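Local coordinates for succinoglycan biosynthesis protein (PDB 3B55) that binds calcium and is probably an erythromycin esterase-like enzyme of unestablished substrate, at residues A286-A291 / G325-E330; K312-S317 / P321-Q326. The protein carries 1 engineered substitution. One frame throughout, in Å; residues are numbered along the deposited sequence.

Contact 1: residues A286-A291 / G325-E330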
loop_
_atom_site.group_PDB
_atom_site.type_symbol
_atom_site.label_atom_id
_atom_site.label_comp_id
_atom_site.label_asym_id
_atom_site.label_seq_id
_atom_site.Cartn_x
_atom_site.Cartn_y
_atom_site.Cartn_z
ATOM N N ALA A 286 6.168 -4.096 9.635
ATOM C CA ALA A 286 7.143 -3.279 8.920
ATOM C C ALA A 286 6.472 -2.284 7.962
ATOM O O ALA A 286 6.832 -1.108 7.943
ATOM C CB ALA A 286 8.109 -4.183 8.141
HETATM N N MSE A 287 5.521 -2.752 7.155
HETATM C CA MSE A 287 4.830 -1.863 6.216
HETATM C C MSE A 287 4.148 -0.741 6.987
HETATM O O MSE A 287 4.128 0.411 6.547
HETATM C CB MSE A 287 3.778 -2.626 5.397
HETATM C CG MSE A 287 4.343 -3.748 4.529
HETATM SE SE MSE A 287 3.478 -3.887 2.781
HETATM C CE MSE A 287 1.814 -4.702 3.322
ATOM N N TYR A 288 3.585 -1.099 8.136
ATOM C CA TYR A 288 2.899 -0.159 9.023
ATOM C C TYR A 288 3.885 0.894 9.498
ATOM O O TYR A 288 3.599 2.092 9.444
ATOM C CB TYR A 288 2.339 -0.911 10.242
ATOM C CG TYR A 288 2.262 -0.098 11.518
ATOM C CD1 TYR A 288 1.425 1.015 11.616
ATOM C CD2 TYR A 288 3.012 -0.454 12.641
ATOM C CE1 TYR A 288 1.334 1.750 12.797
ATOM C CE2 TYR A 288 2.924 0.275 13.835
ATOM C CZ TYR A 288 2.084 1.376 13.905
ATOM O OH TYR A 288 1.984 2.107 15.072
ATOM N N GLU A 289 5.044 0.425 9.963
ATOM C CA GLU A 289 6.096 1.300 10.478
ATOM C C GLU A 289 6.600 2.263 9.416
ATOM O O GLU A 289 6.869 3.428 9.703
ATOM C CB GLU A 289 7.280 0.474 11.012
ATOM C CG GLU A 289 6.953 -0.409 12.207
ATOM C CD GLU A 289 8.196 -1.045 12.830
ATOM O OE1 GLU A 289 9.243 -1.117 12.143
ATOM O OE2 GLU A 289 8.116 -1.490 13.999
ATOM N N ASN A 290 6.722 1.773 8.187
ATOM C CA ASN A 290 7.205 2.603 7.095
ATOM C C ASN A 290 6.179 3.651 6.698
ATOM O O ASN A 290 6.540 4.765 6.332
ATOM C CB ASN A 290 7.584 1.720 5.904
ATOM C CG ASN A 290 8.783 0.838 6.211
ATOM O OD1 ASN A 290 9.018 -0.187 5.557
ATOM N ND2 ASN A 290 9.556 1.240 7.216
ATOM N N ALA A 291 4.901 3.291 6.782
ATOM C CA ALA A 291 3.827 4.217 6.454
ATOM C C ALA A 291 3.709 5.239 7.588
ATOM O O ALA A 291 3.418 6.413 7.354
ATOM C CB ALA A 291 2.524 3.465 6.292
ATOM N N GLY A 325 -3.146 -2.163 8.214
ATOM C CA GLY A 325 -4.298 -1.330 8.508
ATOM C C GLY A 325 -4.781 -1.390 9.941
ATOM O O GLY A 325 -5.360 -0.424 10.435
ATOM N N GLN A 326 -4.573 -2.514 10.620
ATOM C CA GLN A 326 -5.004 -2.611 12.011
ATOM C C GLN A 326 -4.048 -1.843 12.919
ATOM O O GLN A 326 -4.472 -1.233 13.902
ATOM C CB GLN A 326 -5.074 -4.069 12.457
ATOM C CG GLN A 326 -6.194 -4.844 11.797
ATOM C CD GLN A 326 -6.066 -6.325 12.029
ATOM O OE1 GLN A 326 -6.699 -6.882 12.923
ATOM N NE2 GLN A 326 -5.221 -6.972 11.238
ATOM N N HIS A 327 -2.760 -1.869 12.577
ATOM C CA HIS A 327 -1.748 -1.167 13.362
ATOM C C HIS A 327 -1.967 0.321 13.171
ATOM O O HIS A 327 -1.859 1.094 14.110
ATOM C CB HIS A 327 -0.333 -1.527 12.890
ATOM C CG HIS A 327 -0.053 -2.996 12.857
ATOM N ND1 HIS A 327 -0.187 -3.807 13.964
ATOM C CD2 HIS A 327 0.401 -3.792 11.858
ATOM C CE1 HIS A 327 0.179 -5.038 13.649
ATOM N NE2 HIS A 327 0.541 -5.055 12.379
ATOM N N LEU A 328 -2.262 0.719 11.936
ATOM C CA LEU A 328 -2.498 2.124 11.638
ATOM C C LEU A 328 -3.723 2.666 12.379
ATOM O O LEU A 328 -3.635 3.697 13.040
ATOM C CB LEU A 328 -2.664 2.325 10.133
ATOM C CG LEU A 328 -1.378 2.196 9.316
ATOM C CD1 LEU A 328 -1.713 2.091 7.834
ATOM C CD2 LEU A 328 -0.477 3.382 9.594
ATOM N N ALA A 329 -4.859 1.981 12.273
ATOM C CA ALA A 329 -6.068 2.431 12.965
ATOM C C ALA A 329 -5.814 2.489 14.472
ATOM O O ALA A 329 -6.221 3.433 15.152
ATOM C CB ALA A 329 -7.229 1.482 12.680
ATOM N N GLU A 330 -5.126 1.468 14.971
ATOM C CA GLU A 330 -4.789 1.345 16.381
ATOM C C GLU A 330 -3.912 2.494 16.886
ATOM O O GLU A 330 -4.052 2.947 18.022
ATOM C CB GLU A 330 -4.098 -0.010 16.608
ATOM C CG GLU A 330 -3.530 -0.243 18.003
ATOM C CD GLU A 330 -3.152 -1.701 18.222
ATOM O OE1 GLU A 330 -2.654 -2.340 17.264
ATOM O OE2 GLU A 330 -3.348 -2.204 19.348
HETATM O O HOH W 1 -0.344 0.092 16.299
#
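Tyr-288 is the main point of contact between helices 278-298 and 324-332, and His-327 CB sits over the centre of its phenol ring. CB lies 3.3 Å from Tyr-288 CG and only 15° off the ring normal, which satisfies a CH-pi contact. His-327 CG lies anti to the carbonyl carbon (chi1 -54°), which turns the imidazole off beside the phenol while CB stays over the face; the two ring planes are 42° apart. Leu-328 instead comes to the ring edge, its CD2 3.6 Å from Tyr-288 CD1. The phenol oxygen reaches a bridging water weakly. That water donates a 2.8 Å bond to His-327 O and a weaker one to Glu-330; Lys-292 adds another weak partner to the hydroxyl. One turn later, Ala-291 CB reaches Leu-328 CD2 at 4.5 Å, a looser apolar touch. The short axes approach to 9.0 Å and run at 44°, so two helices flanking the central mixed sheet pack through Tyr-288 against His-327 and Leu-328, with Ala-291 at the margin. The chemistry implies cohesion by van der Waals and CH-pi contact, and the polar part is a weak water-mediated link at the hydroxyl end.

Contact 2: residues K312-S317 / P321-Q326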
loop_
_atom_site.group_PDB
_atom_site.type_symbol
_atom_site.label_atom_id
_atom_site.label_comp_id
_atom_site.label_asym_id
_atom_site.label_seq_id
_atom_site.Cartn_x
_atom_site.Cartn_y
_atom_site.Cartn_z
ATOM N N LYS A 312 -9.266 -1.745 8.209
ATOM C CA LYS A 312 -9.062 -1.612 9.648
ATOM C C LYS A 312 -9.241 -2.936 10.370
ATOM O O LYS A 312 -8.996 -3.032 11.573
ATOM C CB LYS A 312 -10.002 -0.555 10.229
ATOM C CG LYS A 312 -9.732 0.866 9.731
ATOM C CD LYS A 312 -10.738 1.844 10.345
ATOM C CE LYS A 312 -10.636 3.238 9.755
ATOM N NZ LYS A 312 -9.455 4.012 10.219
ATOM N N THR A 313 -9.683 -3.953 9.637
ATOM C CA THR A 313 -9.856 -5.282 10.204
ATOM C C THR A 313 -9.100 -6.223 9.287
ATOM O O THR A 313 -8.791 -5.864 8.150
ATOM C CB THR A 313 -11.333 -5.704 10.274
ATOM O OG1 THR A 313 -11.907 -5.661 8.961
ATOM C CG2 THR A 313 -12.105 -4.776 11.198
ATOM N N ASN A 314 -8.803 -7.417 9.789
ATOM C CA ASN A 314 -8.046 -8.422 9.050
ATOM C C ASN A 314 -8.891 -9.295 8.130
ATOM O O ASN A 314 -9.563 -10.205 8.593
ATOM C CB ASN A 314 -7.291 -9.307 10.053
ATOM C CG ASN A 314 -6.225 -10.180 9.396
ATOM O OD1 ASN A 314 -5.437 -10.837 10.087
ATOM N ND2 ASN A 314 -6.189 -10.184 8.069
HETATM N N MSE A 315 -8.847 -9.026 6.829
HETATM C CA MSE A 315 -9.610 -9.825 5.871
HETATM C C MSE A 315 -8.691 -10.850 5.201
HETATM O O MSE A 315 -9.136 -11.663 4.398
HETATM C CB MSE A 315 -10.266 -8.930 4.808
HETATM C CG MSE A 315 -9.312 -8.227 3.862
HETATM SE SE MSE A 315 -10.251 -7.297 2.430
HETATM C CE MSE A 315 -10.546 -5.615 3.305
ATOM N N LEU A 316 -7.410 -10.802 5.561
ATOM C CA LEU A 316 -6.387 -11.703 5.036
ATOM C C LEU A 316 -5.976 -12.687 6.128
ATOM O O LEU A 316 -4.887 -13.270 6.082
ATOM C CB LEU A 316 -5.152 -10.901 4.605
ATOM C CG LEU A 316 -4.980 -10.400 3.168
ATOM C CD1 LEU A 316 -6.292 -10.380 2.411
ATOM C CD2 LEU A 316 -4.359 -9.018 3.222
ATOM N N SER A 317 -6.851 -12.872 7.107
ATOM C CA SER A 317 -6.559 -13.763 8.220
ATOM C C SER A 317 -6.152 -15.190 7.831
ATOM O O SER A 317 -5.647 -15.932 8.673
ATOM C CB SER A 317 -7.750 -13.797 9.190
ATOM O OG SER A 317 -8.970 -14.019 8.507
ATOM N N PRO A 321 -1.689 -12.649 10.709
ATOM C CA PRO A 321 -2.240 -12.627 12.065
ATOM C C PRO A 321 -2.854 -11.240 12.265
ATOM O O PRO A 321 -3.878 -11.078 12.936
ATOM C CB PRO A 321 -1.006 -12.843 12.943
ATOM C CG PRO A 321 -0.054 -13.583 12.026
ATOM C CD PRO A 321 -0.230 -12.828 10.743
ATOM N N LYS A 322 -2.190 -10.248 11.673
ATOM C CA LYS A 322 -2.604 -8.849 11.713
ATOM C C LYS A 322 -2.065 -8.173 10.457
ATOM O O LYS A 322 -1.019 -8.571 9.935
ATOM C CB LYS A 322 -2.026 -8.132 12.933
ATOM C CG LYS A 322 -2.485 -8.676 14.283
ATOM C CD LYS A 322 -2.041 -7.755 15.425
ATOM C CE LYS A 322 -2.991 -6.570 15.613
ATOM N NZ LYS A 322 -2.345 -5.236 15.435
ATOM N N VAL A 323 -2.770 -7.150 9.983
ATOM C CA VAL A 323 -2.362 -6.414 8.793
ATOM C C VAL A 323 -2.049 -4.956 9.116
ATOM O O VAL A 323 -2.497 -4.422 10.128
ATOM C CB VAL A 323 -3.448 -6.464 7.708
ATOM C CG1 VAL A 323 -3.414 -7.818 7.003
ATOM C CG2 VAL A 323 -4.798 -6.223 8.326
ATOM N N ALA A 324 -1.283 -4.320 8.236
ATOM C CA ALA A 324 -0.863 -2.934 8.411
ATOM C C ALA A 324 -1.981 -1.997 8.834
ATOM O O ALA A 324 -1.785 -1.143 9.698
ATOM C CB ALA A 324 -0.216 -2.428 7.127
ATOM N N GLY A 325 -3.146 -2.163 8.214
ATOM C CA GLY A 325 -4.298 -1.330 8.508
ATOM C C GLY A 325 -4.781 -1.390 9.941
ATOM O O GLY A 325 -5.360 -0.424 10.435
ATOM N N GLN A 326 -4.573 -2.514 10.620
ATOM C CA GLN A 326 -5.004 -2.611 12.011
ATOM C C GLN A 326 -4.048 -1.843 12.919
ATOM O O GLN A 326 -4.472 -1.233 13.902
ATOM C CB GLN A 326 -5.074 -4.069 12.457
ATOM C CG GLN A 326 -6.194 -4.844 11.797
ATOM C CD GLN A 326 -6.066 -6.325 12.029
ATOM O OE1 GLN A 326 -6.699 -6.882 12.923
ATOM N NE2 GLN A 326 -5.221 -6.972 11.238
#
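The flat amides of Asn-314 and Gln-326 meet obliquely, their planes 52° apart, inside the beta-alpha-beta crossover that runs from strand 301-306 through helix 324-332 to strand 336-344. Their ends are not stacked on one another: the Gln-326 amide lies alongside the aliphatic start of Asn-314, with Gln-326 CD 3.8 Å from Asn-314 CB, while the Asn-314 amide extends toward the backbone of Pro-321 and the side chain of Val-323. Asn-314 gets there because CG is anti to its own nitrogen (chi1 -167°). Gln-326, extended beyond CG, runs along the 312-314 backbone, and its CG comes to 3.3 Å from Lys-312 O.

Val-323 fills the middle. Its CG2 faces the backbone, 4.0 Å from Thr-313 O, and its CG1 meets Leu-316 CD2 at 4.1 Å, the two side chains crossing at about a right angle. Leu-316 lies near the metal site, its side chain about 7 Å from the calcium ion, which His-85 and Glu-113 bind.

Val-323 also holds the N-cap position of helix 324-332, and Asp-284 of helix 278-298 accepts a hydrogen bond from the backbone N of Ala-324. Farther along, Gly-325 brings its carbonyl close to the loop, with O 4.0 Å from Lys-312 CA. Lys-312 sends its amino end elsewhere, to the carbonyl of Tyr-336. Within the first turn of the helix, Gln-326 N donates a 2.9 Å hydrogen bond to Val-323 O.

How the contacts relate
Of the elements joined here, helix 278-298 comes first along the chain, then strand 301-306 and short helix 307-310, before the loop that carries 312-317. Contact 2 closes a short loop, with three residues between its segments, as the chain comes back into helix 324-332. Contact 1 closes the wider excursion, 33 residues between its segments, and both end on this helix, sharing Gly-325 and Gln-326. The shorter closure lies entirely within the span 286-330. Lys-322 links them through a long, weak ion pair with Glu-330, and Lys-312 packs on Ala-329. Together they tie helix 324-332 to helix 278-298 and to the loop near the calcium site.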